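Local coordinates for aminotransferase (Paracoccus denitrificans, PDB 4GRX), which probably transfers amino groups between amines or omega-amino acids and oxo acids, using a pyridoxal phosphate cofactor held on a lysine as a Schiff base, at residues 234-239 with 267-272. Residues are numbered along the deposited sequence; the frame is centred on the assembly and turned at random.
Sequences AEPVMG and SDEVIC
Ala234 and Ser267 pair as neighbours on parallel strands. Asp268 N donates to Ala234 O at 2.9 Å. The backbones also meet through a CA-H...O contact, Glu235 CA to Asp268 O at 3.5 Å. Pro236 turns its ring onto the second segment. Its CD lies 3.3 Å from Asp268 O, and its CG faces Ser267 OG and the carboxylate of Glu269. The glutamate chain crosses the proline ring at about a right angle. Further along, Cys272 SG lies against the backbone of Val237, 3.7 Å from its N, and touches its CB. Ile271 CD1 packs on Gly239 CA at 3.8 Å.

Strands 229-234 and 265-268 are adjacent in the mixed seven-stranded sheet of the large domain of a fold-type I aminotransferase. The contact lies where they run out into active-site loops. Asp268 is probably the family's aspartate that pairs with the pyridine nitrogen; its OD2 lies close to N1 of the modified residue at 297 and is hydrogen-bonded to His163 and Asn133. With CG anti to the backbone N (chi1 -168°) and beside the carbonyl carbon, the carboxylate leans onward, and OD1 accepts from Val270 N at 3.1 Å, an Asx turn.

Glu235 OE2 takes Gly239 N in an almost straight bond of 2.8 Å (179°), while OE1 accepts from Tyr162 N, a residue of the delta-amino valeric acid pocket. A bend at chi2 (-78°) brings the carboxylate of Glu269 round to the proline and to Ser267 OG, which meets OE2 from above the carboxylate plane; Cys283 N also donates to OE2, and Gly282 N to OE1. An alanine in place of Glu269 would probably leave those two amides and the serine hydroxyl without their acceptor and uncover one side of Pro236.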
ATOM      1  N   ALA A 234      18.387   4.767   5.085  1.00 19.58           N
ATOM      2  CA  ALA A 234      18.393   5.949   5.961  1.00 20.02           C
ATOM      3  C   ALA A 234      17.580   7.083   5.388  1.00 20.66           C
ATOM      4  O   ALA A 234      17.671   7.382   4.189  1.00 21.46           O
ATOM      5  CB  ALA A 234      19.824   6.419   6.227  1.00 20.20           C
ATOM      6  N   GLU A 235      16.788   7.715   6.246  1.00 20.64           N
ATOM      7  CA  GLU A 235      16.239   9.027   5.955  1.00 21.64           C
ATOM      8  C   GLU A 235      17.387  10.028   6.091  1.00 22.90           C
ATOM      9  O   GLU A 235      18.160   9.950   7.068  1.00 22.94           O
ATOM     10  CB  GLU A 235      15.186   9.402   6.986  1.00 21.59           C
ATOM     11  CG  GLU A 235      13.954   8.526   6.995  1.00 21.12           C
ATOM     12  CD  GLU A 235      13.261   8.556   8.338  1.00 21.03           C
ATOM     13  OE1 GLU A 235      13.535   7.635   9.137  1.00 20.55           O
ATOM     14  OE2 GLU A 235      12.473   9.500   8.604  1.00 21.30           O
ATOM     15  N   PRO A 236      17.523  10.971   5.130  1.00 23.76           N
ATOM     16  CA  PRO A 236      18.594  11.968   5.315  1.00 24.85           C
ATOM     17  C   PRO A 236      18.418  12.742   6.631  1.00 25.19           C
ATOM     18  O   PRO A 236      19.376  12.870   7.409  1.00 25.35           O
ATOM     19  CB  PRO A 236      18.461  12.875   4.082  1.00 25.77           C
ATOM     20  CG  PRO A 236      17.801  12.009   3.057  1.00 25.44           C
ATOM     21  CD  PRO A 236      16.865  11.100   3.820  1.00 24.17           C
ATOM     22  N   VAL A 237      17.200  13.230   6.864  1.00 25.56           N
ATOM     23  CA  VAL A 237      16.798  13.815   8.132  1.00 26.17           C
ATOM     24  C   VAL A 237      15.652  12.940   8.619  1.00 26.38           C
ATOM     25  O   VAL A 237      14.721  12.678   7.851  1.00 26.96           O
ATOM     26  CB  VAL A 237      16.242  15.241   7.957  1.00 26.92           C
ATOM     27  CG1 VAL A 237      15.894  15.851   9.309  1.00 27.32           C
ATOM     28  CG2 VAL A 237      17.220  16.131   7.228  1.00 27.77           C
ATOM     29  N   MET A 238      15.714  12.482   9.870  1.00 26.25           N
ATOM     30  CA  MET A 238      14.672  11.608  10.414  1.00 25.94           C
ATOM     31  C   MET A 238      13.362  12.365  10.666  1.00 26.34           C
ATOM     32  O   MET A 238      13.333  13.350  11.394  1.00 27.42           O
ATOM     33  CB  MET A 238      15.168  10.911  11.680  1.00 26.45           C
ATOM     34  CG  MET A 238      16.269   9.891  11.434  1.00 26.89           C
ATOM     35  SD  MET A 238      16.700   9.024  12.954  1.00 29.29           S
ATOM     36  CE  MET A 238      17.604   7.616  12.326  1.00 27.30           C
ATOM     37  N   GLY A 239      12.280  11.908  10.044  1.00 26.03           N
ATOM     38  CA  GLY A 239      10.997  12.606  10.103  1.00 26.28           C
ATOM     39  C   GLY A 239      10.165  12.239  11.317  1.00 26.39           C
ATOM     40  O   GLY A 239      10.182  12.952  12.334  1.00 27.27           O
ATOM     41  N   SER A 267      18.306   5.640   0.081  1.00 23.58           N
ATOM     42  CA  SER A 267      17.870   6.872   0.717  1.00 23.96           C
ATOM     43  C   SER A 267      16.352   6.990   0.769  1.00 23.59           C
ATOM     44  O   SER A 267      15.685   7.113  -0.258  1.00 24.17           O
ATOM     45  CB  SER A 267      18.480   8.098   0.028  1.00 24.91           C
ATOM     46  OG  SER A 267      18.120   9.279   0.736  1.00 25.17           O
ATOM     47  N   ASP A 268      15.812   6.953   1.975  1.00 23.17           N
ATOM     48  CA  ASP A 268      14.383   7.131   2.157  1.00 23.00           C
ATOM     49  C   ASP A 268      14.037   8.625   2.119  1.00 23.52           C
ATOM     50  O   ASP A 268      14.170   9.338   3.110  1.00 23.77           O
ATOM     51  CB  ASP A 268      13.916   6.462   3.457  1.00 22.43           C
ATOM     52  CG  ASP A 268      12.400   6.374   3.555  1.00 22.26           C
ATOM     53  OD1 ASP A 268      11.713   7.098   2.786  1.00 22.21           O
ATOM     54  OD2 ASP A 268      11.907   5.600   4.412  1.00 21.71           O
ATOM     55  N   GLU A 269      13.601   9.074   0.950  1.00 24.00           N
ATOM     56  CA  GLU A 269      13.274  10.462   0.679  1.00 24.59           C
ATOM     57  C   GLU A 269      11.761  10.682   0.723  1.00 24.76           C
ATOM     58  O   GLU A 269      11.227  11.578   0.060  1.00 25.74           O
ATOM     59  CB  GLU A 269      13.806  10.851  -0.705  1.00 25.30           C
ATOM     60  CG  GLU A 269      15.321  10.760  -0.866  1.00 26.05           C
ATOM     61  CD  GLU A 269      16.052  11.935  -0.235  1.00 27.02           C
ATOM     62  OE1 GLU A 269      15.381  12.863   0.277  1.00 27.75           O
ATOM     63  OE2 GLU A 269      17.294  11.945  -0.243  1.00 27.31           O
ATOM     64  N   VAL A 270      11.058   9.870   1.497  1.00 24.45           N
ATOM     65  CA  VAL A 270       9.605   9.995   1.563  1.00 24.95           C
ATOM     66  C   VAL A 270       9.146  11.351   2.140  1.00 25.41           C
ATOM     67  O   VAL A 270       8.078  11.849   1.773  1.00 25.34           O
ATOM     68  CB  VAL A 270       8.947   8.796   2.290  1.00 24.73           C
ATOM     69  CG1 VAL A 270       7.560   9.148   2.796  1.00 25.13           C
ATOM     70  CG2 VAL A 270       8.853   7.603   1.356  1.00 24.77           C
ATOM     71  N   ILE A 271       9.959  11.943   3.019  1.00 25.82           N
ATOM     72  CA  ILE A 271       9.673  13.265   3.590  1.00 26.46           C
ATOM     73  C   ILE A 271      10.619  14.335   3.038  1.00 27.93           C
ATOM     74  O   ILE A 271      10.248  15.520   2.931  1.00 28.43           O
ATOM     75  CB  ILE A 271       9.749  13.256   5.128  1.00 25.89           C
ATOM     76  CG1 ILE A 271       8.496  12.589   5.695  1.00 25.45           C
ATOM     77  CG2 ILE A 271       9.896  14.672   5.668  1.00 26.20           C
ATOM     78  CD1 ILE A 271       8.555  12.392   7.180  1.00 25.45           C
ATOM     79  N   CYS A 272      11.828  13.909   2.681  1.00 28.36           N
ATOM     80  CA  CYS A 272      12.869  14.848   2.309  1.00 29.56           C
ATOM     81  C   CYS A 272      12.825  15.154   0.823  1.00 29.22           C
ATOM     82  O   CYS A 272      13.406  16.151   0.365  1.00 29.63           O
ATOM     83  CB  CYS A 272      14.244  14.330   2.755  1.00 31.04           C
ATOM     84  SG  CYS A 272      14.455  14.293   4.559  1.00 32.52           S
TER